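Local coordinates for protein glycerophosphodiester phosphodiesterase (Parabacteroides distasonis, PDB 3NO3) that belongs to the glycerophosphodiester phosphodiesterase family of TIM-barrel proteins and holds a magnesium ion in a site of acidic side chains, at residues G37-V42 / I101-S106. Residues are numbered along the deposited sequence; the frame is centred on the assembly and turned at random.
Sequences GSEFDV and IFELKS. With MG (magnesium ion), chain B.
E103 stands straight up from its strand, CG anti to the backbone N (chi1 -177°) and the chain extended beyond it, whereas E39 bends at chi2 (-98°); together with D41, each gives one carboxylate oxygen to the same magnesium ion. E39 OE2 and D41 OD1 each lie 2.1 Å from the metal and E103 OE1 2.0 Å. D41 OD1 and E103 OE1 come within 2.9 Å of each other, a closeness explained by their sharing the metal, and these two carboxylates are turned nearly perpendicular, their planes 86° apart. Two waters and one further atom from outside the two segments complete the six ligands; one water donates to both E39 OE1 and D41 OD2, tying the second oxygens of two ligands together. From the second shell, R11 N bonds to E39 OE1 and N22 ND2 to D41 OD2. The strands carrying the site, 37-44 and 99-104, are parallel neighbours in the TIM barrel, and E39, D41 and E103 alternate with side chains on the other face of the sheet. Backbone hydrogen bonds run from I101 N to S38 O, F40 N to I101 O, E103 N to F40 O and V42 N to E103 O; V42 O takes K105 N at 2.9 Å just past the end of strand 99-104. On the face opposite the metal, V42 CG2 sits over the F102 ring, 3.9 Å from its centroid, while F102 CA lies over a face of the F40 ring. The two rings meet obliquely, F40 CE1 3.8 Å from F102 CD2. Helix 110-126 covers F102 and L104 through S120. K105 curls back so that CD lies 4.0 Å from D41 CB, and its NZ bonds to H54 O.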
loop_
_atom_site.group_PDB
_atom_site.type_symbol
_atom_site.label_atom_id
_atom_site.label_comp_id
_atom_site.label_asym_id
_atom_site.label_seq_id
_atom_site.Cartn_x
_atom_site.Cartn_y
_atom_site.Cartn_z
ATOM N N GLY A 37 5.233 7.859 1.302
ATOM C CA GLY A 37 5.266 6.433 1.112
ATOM C C GLY A 37 5.206 5.946 -0.298
ATOM O O GLY A 37 4.824 6.675 -1.225
ATOM N N SER A 38 5.632 4.693 -0.448
ATOM C CA SER A 38 5.569 3.958 -1.702
ATOM C C SER A 38 4.785 2.668 -1.459
ATOM O O SER A 38 5.172 1.845 -0.618
ATOM C CB SER A 38 6.967 3.645 -2.229
ATOM O OG SER A 38 6.940 3.432 -3.645
ATOM N N GLU A 39 3.686 2.508 -2.203
ATOM C CA GLU A 39 2.800 1.346 -2.099
ATOM C C GLU A 39 3.178 0.285 -3.130
ATOM O O GLU A 39 3.648 0.597 -4.249
ATOM C CB GLU A 39 1.346 1.788 -2.247
ATOM C CG GLU A 39 0.316 0.694 -2.004
ATOM C CD GLU A 39 -0.238 0.022 -3.250
ATOM O OE1 GLU A 39 0.193 0.269 -4.409
ATOM O OE2 GLU A 39 -1.236 -0.746 -3.082
ATOM N N PHE A 40 3.003 -0.965 -2.715
ATOM C CA PHE A 40 3.274 -2.100 -3.572
ATOM C C PHE A 40 2.416 -3.308 -3.178
ATOM O O PHE A 40 1.982 -3.407 -2.027
ATOM C CB PHE A 40 4.799 -2.387 -3.575
ATOM C CG PHE A 40 5.353 -2.647 -2.226
ATOM C CD1 PHE A 40 5.384 -3.933 -1.714
ATOM C CD2 PHE A 40 5.837 -1.609 -1.439
ATOM C CE1 PHE A 40 5.887 -4.159 -0.448
ATOM C CE2 PHE A 40 6.339 -1.847 -0.178
ATOM C CZ PHE A 40 6.362 -3.130 0.313
ATOM N N ASP A 41 2.184 -4.207 -4.155
ATOM C CA ASP A 41 1.274 -5.319 -4.006
ATOM C C ASP A 41 2.018 -6.648 -3.933
ATOM O O ASP A 41 2.914 -6.907 -4.734
ATOM C CB ASP A 41 0.316 -5.336 -5.177
ATOM C CG ASP A 41 -0.361 -4.023 -5.364
ATOM O OD1 ASP A 41 -1.092 -3.617 -4.435
ATOM O OD2 ASP A 41 -0.227 -3.377 -6.427
ATOM N N VAL A 42 1.648 -7.485 -2.974
ATOM C CA VAL A 42 2.407 -8.712 -2.676
ATOM C C VAL A 42 1.521 -9.969 -2.773
ATOM O O VAL A 42 0.423 -9.985 -2.230
ATOM C CB VAL A 42 3.049 -8.612 -1.312
ATOM C CG1 VAL A 42 3.904 -9.917 -0.992
ATOM C CG2 VAL A 42 3.908 -7.315 -1.212
ATOM N N ILE A 101 4.316 0.962 2.094
ATOM C CA ILE A 101 2.890 0.704 2.192
ATOM C C ILE A 101 2.627 -0.636 1.484
ATOM O O ILE A 101 2.537 -0.705 0.282
ATOM C CB ILE A 101 2.026 1.858 1.612
ATOM C CG1 ILE A 101 2.451 3.230 2.178
ATOM C CG2 ILE A 101 0.568 1.593 1.903
ATOM C CD1 ILE A 101 2.434 3.375 3.709
ATOM N N PHE A 102 2.539 -1.706 2.271
ATOM C CA PHE A 102 2.638 -3.088 1.824
ATOM C C PHE A 102 1.212 -3.574 1.698
ATOM O O PHE A 102 0.564 -3.796 2.718
ATOM C CB PHE A 102 3.406 -3.830 2.938
ATOM C CG PHE A 102 3.753 -5.296 2.699
ATOM C CD1 PHE A 102 2.799 -6.293 2.425
ATOM C CD2 PHE A 102 5.063 -5.708 2.899
ATOM C CE1 PHE A 102 3.161 -7.614 2.302
ATOM C CE2 PHE A 102 5.431 -7.027 2.765
ATOM C CZ PHE A 102 4.497 -7.975 2.460
ATOM N N GLU A 103 0.715 -3.710 0.469
ATOM C CA GLU A 103 -0.568 -4.355 0.238
ATOM C C GLU A 103 -0.387 -5.871 0.097
ATOM O O GLU A 103 0.219 -6.329 -0.881
ATOM C CB GLU A 103 -1.319 -3.799 -0.976
ATOM C CG GLU A 103 -2.682 -4.486 -1.094
ATOM C CD GLU A 103 -3.594 -3.971 -2.205
ATOM O OE1 GLU A 103 -3.381 -2.871 -2.767
ATOM O OE2 GLU A 103 -4.587 -4.667 -2.467
ATOM N N LEU A 104 -0.925 -6.651 1.027
ATOM C CA LEU A 104 -0.998 -8.111 0.788
ATOM C C LEU A 104 -2.273 -8.375 -0.033
ATOM O O LEU A 104 -3.399 -8.064 0.410
ATOM C CB LEU A 104 -1.015 -8.936 2.069
ATOM C CG LEU A 104 -0.859 -10.443 1.931
ATOM C CD1 LEU A 104 0.517 -10.833 1.224
ATOM C CD2 LEU A 104 -1.041 -11.134 3.332
ATOM N N LYS A 105 -2.093 -8.961 -1.205
ATOM C CA LYS A 105 -3.223 -9.366 -2.066
ATOM C C LYS A 105 -4.015 -10.474 -1.417
ATOM O O LYS A 105 -3.492 -11.212 -0.566
ATOM C CB LYS A 105 -2.704 -9.834 -3.407
ATOM C CG LYS A 105 -1.987 -8.742 -4.228
ATOM C CD LYS A 105 -2.930 -7.646 -4.755
ATOM C CE LYS A 105 -4.043 -8.161 -5.707
ATOM N NZ LYS A 105 -4.554 -7.020 -6.541
ATOM N N SER A 106 -5.277 -10.580 -1.790
ATOM C CA SER A 106 -6.158 -11.609 -1.268
ATOM C C SER A 106 -5.775 -13.007 -1.805
ATOM O O SER A 106 -5.618 -13.189 -3.040
ATOM C CB SER A 106 -7.606 -11.305 -1.663
ATOM O OG SER A 106 -8.504 -12.180 -1.002
HETATM MG MG MG B . -2.409 -2.014 -4.289
HETATM O O HOH W 1 -1.432 -1.141 -5.999
HETATM O O HOH W 2 -3.669 -2.972 -5.731
#